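Local coordinates for protein ABC-type amino acid transport system, periplasmic component (Caldanaerobacter subterraneus subsp. tengcongensis MB4, PDB 4YMX) that binds arginine between its two lobes and, as an extracellular solute-binding protein, probably delivers amino acids to a membrane-bound ABC transporter, at residues Thr156-Glu159 and Ala160-Ile164; Ser139-Asp142 and Asp143-Val146; Asn173-Ser176 and Asp177-Met180. All blocks are in the same frame, centred on the assembly; numbering follows the deposited sequence.

Contact 1: Thr156-Glu159 and Ala160-Ile164; sequences TSEE and AAKKI. With ARG (arginine), chain C.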
# COMPACT_ATOMS: atom_id res chain seq x y z
N THR A 156 1.54 -2.34 -8.38
CA THR A 156 2.85 -2.18 -9.00
C THR A 156 3.77 -3.36 -8.66
O THR A 156 4.68 -3.69 -9.42
CB THR A 156 3.52 -0.89 -8.57
OG1 THR A 156 3.57 -0.85 -7.14
CG2 THR A 156 2.74 0.31 -9.08
N SER A 157 3.53 -3.99 -7.51
CA SER A 157 4.29 -5.19 -7.14
C SER A 157 4.02 -6.29 -8.16
O SER A 157 4.95 -6.95 -8.63
CB SER A 157 3.91 -5.65 -5.73
OG SER A 157 4.11 -4.61 -4.79
N GLU A 158 2.76 -6.47 -8.52
CA GLU A 158 2.39 -7.41 -9.57
C GLU A 158 3.02 -7.04 -10.91
O GLU A 158 3.55 -7.89 -11.62
CB GLU A 158 0.87 -7.48 -9.68
CG GLU A 158 0.34 -8.31 -10.84
CD GLU A 158 -1.16 -8.36 -10.85
OE1 GLU A 158 -1.79 -7.28 -10.92
OE2 GLU A 158 -1.72 -9.47 -10.75
N GLU A 159 2.98 -5.75 -11.26
CA GLU A 159 3.63 -5.26 -12.48
C GLU A 159 5.11 -5.62 -12.51
O GLU A 159 5.65 -6.04 -13.55
CB GLU A 159 3.46 -3.74 -12.56
CG GLU A 159 4.08 -3.12 -13.78
CD GLU A 159 3.93 -1.61 -13.79
OE1 GLU A 159 2.97 -1.09 -13.18
OE2 GLU A 159 4.79 -0.94 -14.40
N ALA A 160 5.78 -5.47 -11.37
CA ALA A 160 7.20 -5.78 -11.28
C ALA A 160 7.45 -7.27 -11.48
O ALA A 160 8.35 -7.68 -12.24
CB ALA A 160 7.76 -5.31 -9.93
N ALA A 161 6.64 -8.10 -10.83
CA ALA A 161 6.83 -9.55 -10.91
C ALA A 161 6.56 -10.09 -12.31
O ALA A 161 7.19 -11.07 -12.73
CB ALA A 161 5.96 -10.27 -9.89
N LYS A 162 5.65 -9.45 -13.04
CA LYS A 162 5.29 -9.92 -14.39
C LYS A 162 6.45 -9.86 -15.37
O LYS A 162 6.43 -10.52 -16.41
CB LYS A 162 4.11 -9.12 -14.94
CG LYS A 162 2.76 -9.57 -14.43
CD LYS A 162 1.66 -8.69 -15.02
CE LYS A 162 0.27 -9.18 -14.65
NZ LYS A 162 -0.78 -8.29 -15.21
N LYS A 163 7.46 -9.07 -15.04
CA LYS A 163 8.62 -8.90 -15.91
C LYS A 163 9.68 -9.98 -15.72
O LYS A 163 10.62 -10.09 -16.51
CB LYS A 163 9.22 -7.51 -15.72
CG LYS A 163 8.30 -6.41 -16.21
CD LYS A 163 8.92 -5.03 -16.09
CE LYS A 163 8.92 -4.56 -14.65
NZ LYS A 163 9.52 -3.20 -14.51
N ILE A 164 9.52 -10.79 -14.67
CA ILE A 164 10.46 -11.87 -14.39
C ILE A 164 10.30 -12.97 -15.43
O ILE A 164 9.19 -13.44 -15.66
CB ILE A 164 10.24 -12.45 -12.99
CG1 ILE A 164 10.54 -11.39 -11.93
CG2 ILE A 164 11.09 -13.69 -12.77
CD1 ILE A 164 9.93 -11.70 -10.56
N ARG C . 2.07 0.74 -3.89
CA ARG C . 1.51 -0.43 -4.61
C ARG C . 0.49 0.01 -5.65
O ARG C . 0.12 1.18 -5.70
CB ARG C . 0.86 -1.40 -3.62
CG ARG C . -0.19 -0.76 -2.73
CD ARG C . -0.98 -1.81 -1.97
NE ARG C . -1.75 -1.20 -0.89
CZ ARG C . -2.53 -1.87 -0.05
NH1 ARG C . -2.68 -3.18 -0.16
NH2 ARG C . -3.18 -1.21 0.89
OXT ARG C . 0.02 -0.80 -6.44
O HOH W 1 7.25 -1.55 -15.43

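Contact 2: Ser139-Asp142 and Asp143-Val146; sequences SKFD and DLKV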
# COMPACT_ATOMS: atom_id res chain seq x y z
N SER A 139 18.95 -15.83 -4.04
CA SER A 139 19.86 -14.81 -3.51
C SER A 139 19.83 -13.52 -4.32
O SER A 139 20.15 -12.44 -3.81
CB SER A 139 21.30 -15.33 -3.51
OG SER A 139 21.46 -16.43 -2.65
N LYS A 140 19.49 -13.64 -5.59
CA LYS A 140 19.58 -12.50 -6.47
C LYS A 140 18.48 -12.53 -7.52
O LYS A 140 17.77 -13.53 -7.67
CB LYS A 140 20.96 -12.43 -7.13
CG LYS A 140 21.29 -13.63 -7.99
CD LYS A 140 22.75 -13.57 -8.45
CE LYS A 140 23.09 -14.74 -9.36
NZ LYS A 140 22.90 -16.05 -8.70
N PHE A 141 18.37 -11.42 -8.25
CA PHE A 141 17.29 -11.23 -9.21
C PHE A 141 17.20 -12.34 -10.26
O PHE A 141 16.10 -12.81 -10.57
CB PHE A 141 17.41 -9.85 -9.86
CG PHE A 141 16.24 -9.47 -10.72
CD1 PHE A 141 15.02 -9.14 -10.15
CD2 PHE A 141 16.36 -9.45 -12.10
CE1 PHE A 141 13.94 -8.78 -10.95
CE2 PHE A 141 15.29 -9.09 -12.90
CZ PHE A 141 14.07 -8.76 -12.32
N ASP A 142 18.34 -12.78 -10.78
CA ASP A 142 18.36 -13.84 -11.78
C ASP A 142 17.73 -15.13 -11.25
O ASP A 142 17.15 -15.90 -12.03
CB ASP A 142 19.80 -14.10 -12.24
CG ASP A 142 19.86 -14.88 -13.53
OD1 ASP A 142 20.35 -16.03 -13.50
OD2 ASP A 142 19.40 -14.35 -14.56
N ASP A 143 17.81 -15.36 -9.94
CA ASP A 143 17.27 -16.57 -9.34
C ASP A 143 15.75 -16.62 -9.32
O ASP A 143 15.17 -17.66 -9.03
CB ASP A 143 17.78 -16.74 -7.90
CG ASP A 143 19.29 -16.75 -7.79
OD1 ASP A 143 19.99 -16.98 -8.80
OD2 ASP A 143 19.78 -16.54 -6.66
N LEU A 144 15.10 -15.50 -9.63
CA LEU A 144 13.64 -15.45 -9.65
C LEU A 144 13.04 -16.09 -10.88
O LEU A 144 11.83 -16.36 -10.92
CB LEU A 144 13.14 -14.01 -9.53
CG LEU A 144 13.51 -13.29 -8.23
CD1 LEU A 144 13.06 -11.84 -8.31
CD2 LEU A 144 12.91 -13.99 -7.01
N LYS A 145 13.86 -16.32 -11.90
CA LYS A 145 13.36 -16.96 -13.13
C LYS A 145 12.68 -18.28 -12.83
O LYS A 145 13.17 -19.09 -12.04
CB LYS A 145 14.50 -17.19 -14.13
CG LYS A 145 15.11 -15.92 -14.67
CD LYS A 145 16.20 -16.23 -15.68
CE LYS A 145 16.82 -14.94 -16.17
NZ LYS A 145 17.14 -14.06 -15.01
N VAL A 146 11.54 -18.50 -13.49
CA VAL A 146 10.77 -19.75 -13.40
C VAL A 146 10.17 -20.03 -12.00
O VAL A 146 9.65 -21.11 -11.75
CB VAL A 146 11.59 -21.00 -13.88
CG1 VAL A 146 10.65 -22.11 -14.37
CG2 VAL A 146 12.56 -20.63 -15.01

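Contact 3: Asn173-Ser176 and Asp177-Met180; sequences NRVS and DEFM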
# COMPACT_ATOMS: atom_id res chain seq x y z
N ASN A 173 -5.79 -11.43 -3.52
CA ASN A 173 -6.52 -10.22 -3.18
C ASN A 173 -5.84 -9.40 -2.09
O ASN A 173 -5.77 -8.18 -2.19
CB ASN A 173 -7.94 -10.57 -2.72
CG ASN A 173 -8.80 -11.08 -3.84
OD1 ASN A 173 -8.57 -10.76 -5.01
ND2 ASN A 173 -9.80 -11.89 -3.50
N ARG A 174 -5.35 -10.09 -1.06
CA ARG A 174 -4.83 -9.44 0.14
C ARG A 174 -3.41 -9.88 0.45
O ARG A 174 -3.05 -11.06 0.31
CB ARG A 174 -5.73 -9.75 1.34
CG ARG A 174 -7.18 -9.30 1.15
CD ARG A 174 -7.31 -7.80 1.38
NE ARG A 174 -7.47 -7.49 2.80
CZ ARG A 174 -8.04 -6.38 3.28
NH1 ARG A 174 -8.49 -5.46 2.45
NH2 ARG A 174 -8.15 -6.21 4.58
N VAL A 175 -2.61 -8.92 0.90
CA VAL A 175 -1.21 -9.16 1.20
C VAL A 175 -1.02 -10.22 2.28
O VAL A 175 -0.06 -11.00 2.25
CB VAL A 175 -0.52 -7.84 1.62
CG1 VAL A 175 0.92 -8.09 2.06
CG2 VAL A 175 -0.55 -6.86 0.45
N SER A 176 -1.94 -10.27 3.24
CA SER A 176 -1.83 -11.24 4.33
C SER A 176 -1.78 -12.68 3.80
O SER A 176 -1.07 -13.51 4.36
CB SER A 176 -2.98 -11.06 5.32
OG SER A 176 -4.22 -11.10 4.63
N ASP A 177 -2.48 -12.96 2.71
CA ASP A 177 -2.45 -14.29 2.13
C ASP A 177 -1.16 -14.61 1.41
O ASP A 177 -0.75 -15.77 1.33
CB ASP A 177 -3.67 -14.50 1.23
CG ASP A 177 -4.94 -14.56 2.02
OD1 ASP A 177 -5.04 -15.42 2.91
OD2 ASP A 177 -5.83 -13.72 1.78
N GLU A 178 -0.48 -13.58 0.90
CA GLU A 178 0.82 -13.76 0.28
C GLU A 178 1.84 -14.24 1.30
O GLU A 178 2.66 -15.11 1.01
CB GLU A 178 1.28 -12.45 -0.36
CG GLU A 178 0.32 -11.96 -1.44
CD GLU A 178 0.64 -10.56 -1.89
OE1 GLU A 178 1.83 -10.26 -2.15
OE2 GLU A 178 -0.30 -9.74 -1.98
N PHE A 179 1.79 -13.67 2.49
CA PHE A 179 2.69 -14.10 3.55
C PHE A 179 2.36 -15.50 4.05
O PHE A 179 3.28 -16.27 4.35
CB PHE A 179 2.74 -13.06 4.67
CG PHE A 179 3.62 -11.89 4.34
CD1 PHE A 179 4.96 -11.91 4.68
CD2 PHE A 179 3.13 -10.81 3.61
CE1 PHE A 179 5.79 -10.85 4.35
CE2 PHE A 179 3.95 -9.75 3.27
CZ PHE A 179 5.29 -9.78 3.64
N MET A 180 1.08 -15.84 4.11
CA MET A 180 0.70 -17.20 4.45
C MET A 180 1.20 -18.19 3.40
O MET A 180 1.68 -19.27 3.74
CB MET A 180 -0.82 -17.31 4.64
CG MET A 180 -1.31 -16.59 5.90
SD MET A 180 -3.09 -16.27 5.86
CE MET A 180 -3.74 -17.94 5.85
O HOH W 2 -6.22 -12.76 -0.63
O HOH W 3 -5.18 -13.56 5.08

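Contact 1: Thr156-Glu159 and Ala160-Ile164
Glu158 and Lys162, one helical turn apart, meet through their methylenes and not through their charges. Glu158 sends CG anti to its backbone N (chi1 173°) and runs on extended; Lys162, also extended past CG, slants across it, and its CE packs 3.9 Å from Glu158 CG. The charged ends stay apart, with Glu158 OE1 4.5 Å from Lys162 NZ, beyond salt-bridge range. The carboxylate is engaged elsewhere: Gly154 N donates to OE1 and Gln171 NE2 to OE2, which fixes its rotation within the buried side of the helix.

The short helix that begins at Thr156 connects the parallel strands 148-152 and 168-172, a beta-alpha-beta unit of the solute-binding protein fold whose N-terminal helix end faces the ligand. There Thr156 N donates to OXT of the bound arginine at 2.9 Å, and the partial positive charge at the helix start would add to the attraction for this carboxylate. The Thr156 side chain adds contacts of its own. Its hydroxyl, OG1, comes within 3.3 Å of the arginine CA, while CG2 lies near OXT.

Glu159 and Lys163 are joined by water. A bend at chi3 (-76°) brings Lys163 CE back beside Glu159 O. The water accepts from Lys163 NZ and donates to Glu159 OE2 at 2.7 Å. On the backbone, Ala160 N, Ala161 N and Lys162 N donate in turn to Thr156 O, Ser157 O and Glu158 O, the last bond 3.0 Å long.

Contact 2: Ser139-Asp142 and Asp143-Val146
Asp143 turns its carboxylate back to the backbone N-H groups of Ser139 and Lys140, closing the start of a short 3-10 turn, residues 141-144, in the loop between strands 128-133 and 148-152. Hydrogen bonds come first. Asp143 OD2 takes two backbone donors: Ser139 N at 2.8 Å, on the anti lone pair, and Lys140 N at 3.1 Å, from above the carboxylate plane (58° out of it). Two differently directed N-H groups thus grip one oxygen. The turn itself is built from bonds between residues three apart, as a 3-10 helix requires: Asp143 N donates to Lys140 O at 2.9 Å and Leu144 N to Phe141 O at 3.0 Å, while Lys145 N to Asp142 O is weak.

Charge pairing follows the same spacing. Lys140 takes a first torsion of 62°, which brings CG against the Asp143 carboxylate, the two side chains crossing at about a right angle, then bends at its last torsion so that NZ reaches Asp143 OD1 at 3.1 Å on the syn side. The two oxygens therefore divide their work, OD2 holding backbone and OD1 a charged side chain. The Lys145 chain likewise bends at its end toward Asp142 OD2 in a second salt bridge, although its modelled separation is implausibly short and its detailed geometry doubtful.

Apolar contact occupies another part of the turn. Leu144, whose side chain also packs on Ile138, Ile164 and Met212, crosses Phe141 at about a right angle, and its CD1 approaches the ring obliquely, 3.8 Å from Phe141 CD1.

Contact 3: Asn173-Ser176 and Asp177-Met180
Val175 meets Glu178 and Phe179 in the first turn of helix 175-183, a local helix-start contact in the connection between the parallel strands 168-172 and 189-193. The Val175 and Phe179 side chains run alongside each other, and Val175 CG1 touches Phe179 CE2 at 3.7 Å. The same ring turns its edge to Val175 O, which lies in the ring plane 3.5 Å from Phe179 CD2, and Tyr200 stacks with it. Glu178, extended beyond CG, slants back across Val175 and brings OE2 to 3.4 Å from Val175 CA. Backbone bonds open the helix: Asp177 N donates to Arg174 O at 3.1 Å, and Phe179 N to Val175 O at 3.3 Å.

Two waters serve Asp177. One accepts from Arg174 N and donates to Asp177 OD2 at 2.6 Å; the other joins Ser176 OG to OD1, weakly at the aspartate. Arg174 forms a salt bridge with Asp85, the Val175 side chain lies beside the bound arginine, and Asp46 is a residue of its pocket. Two carboxylates meet the N-H groups at the helix start, Asp46 directly at Val175 N and Asp177 through a water at Arg174 N, which would offset part of their partial positive charge.

The three contacts follow one another along the chain, each confined to one continuous run of eight or nine residues, and illustrate how local geometry builds a binding lobe. Contacts 1 and 3 both lie at helix starts beside the substrate: the first meets the arginine alpha-carboxylate directly, while the side chain of Val175 in contact 3 comes to about 4 Å from the guanidinium end. They do not touch, their nearest atoms being about 6 Å apart. Contact 2 lies farther out, its centre about 13 Å from that of contact 1, yet the two meet where Ile164 CG2 packs 3.3 Å from Leu144 O. Contacts 2 and 3 are separate, with centres about 21 Å apart.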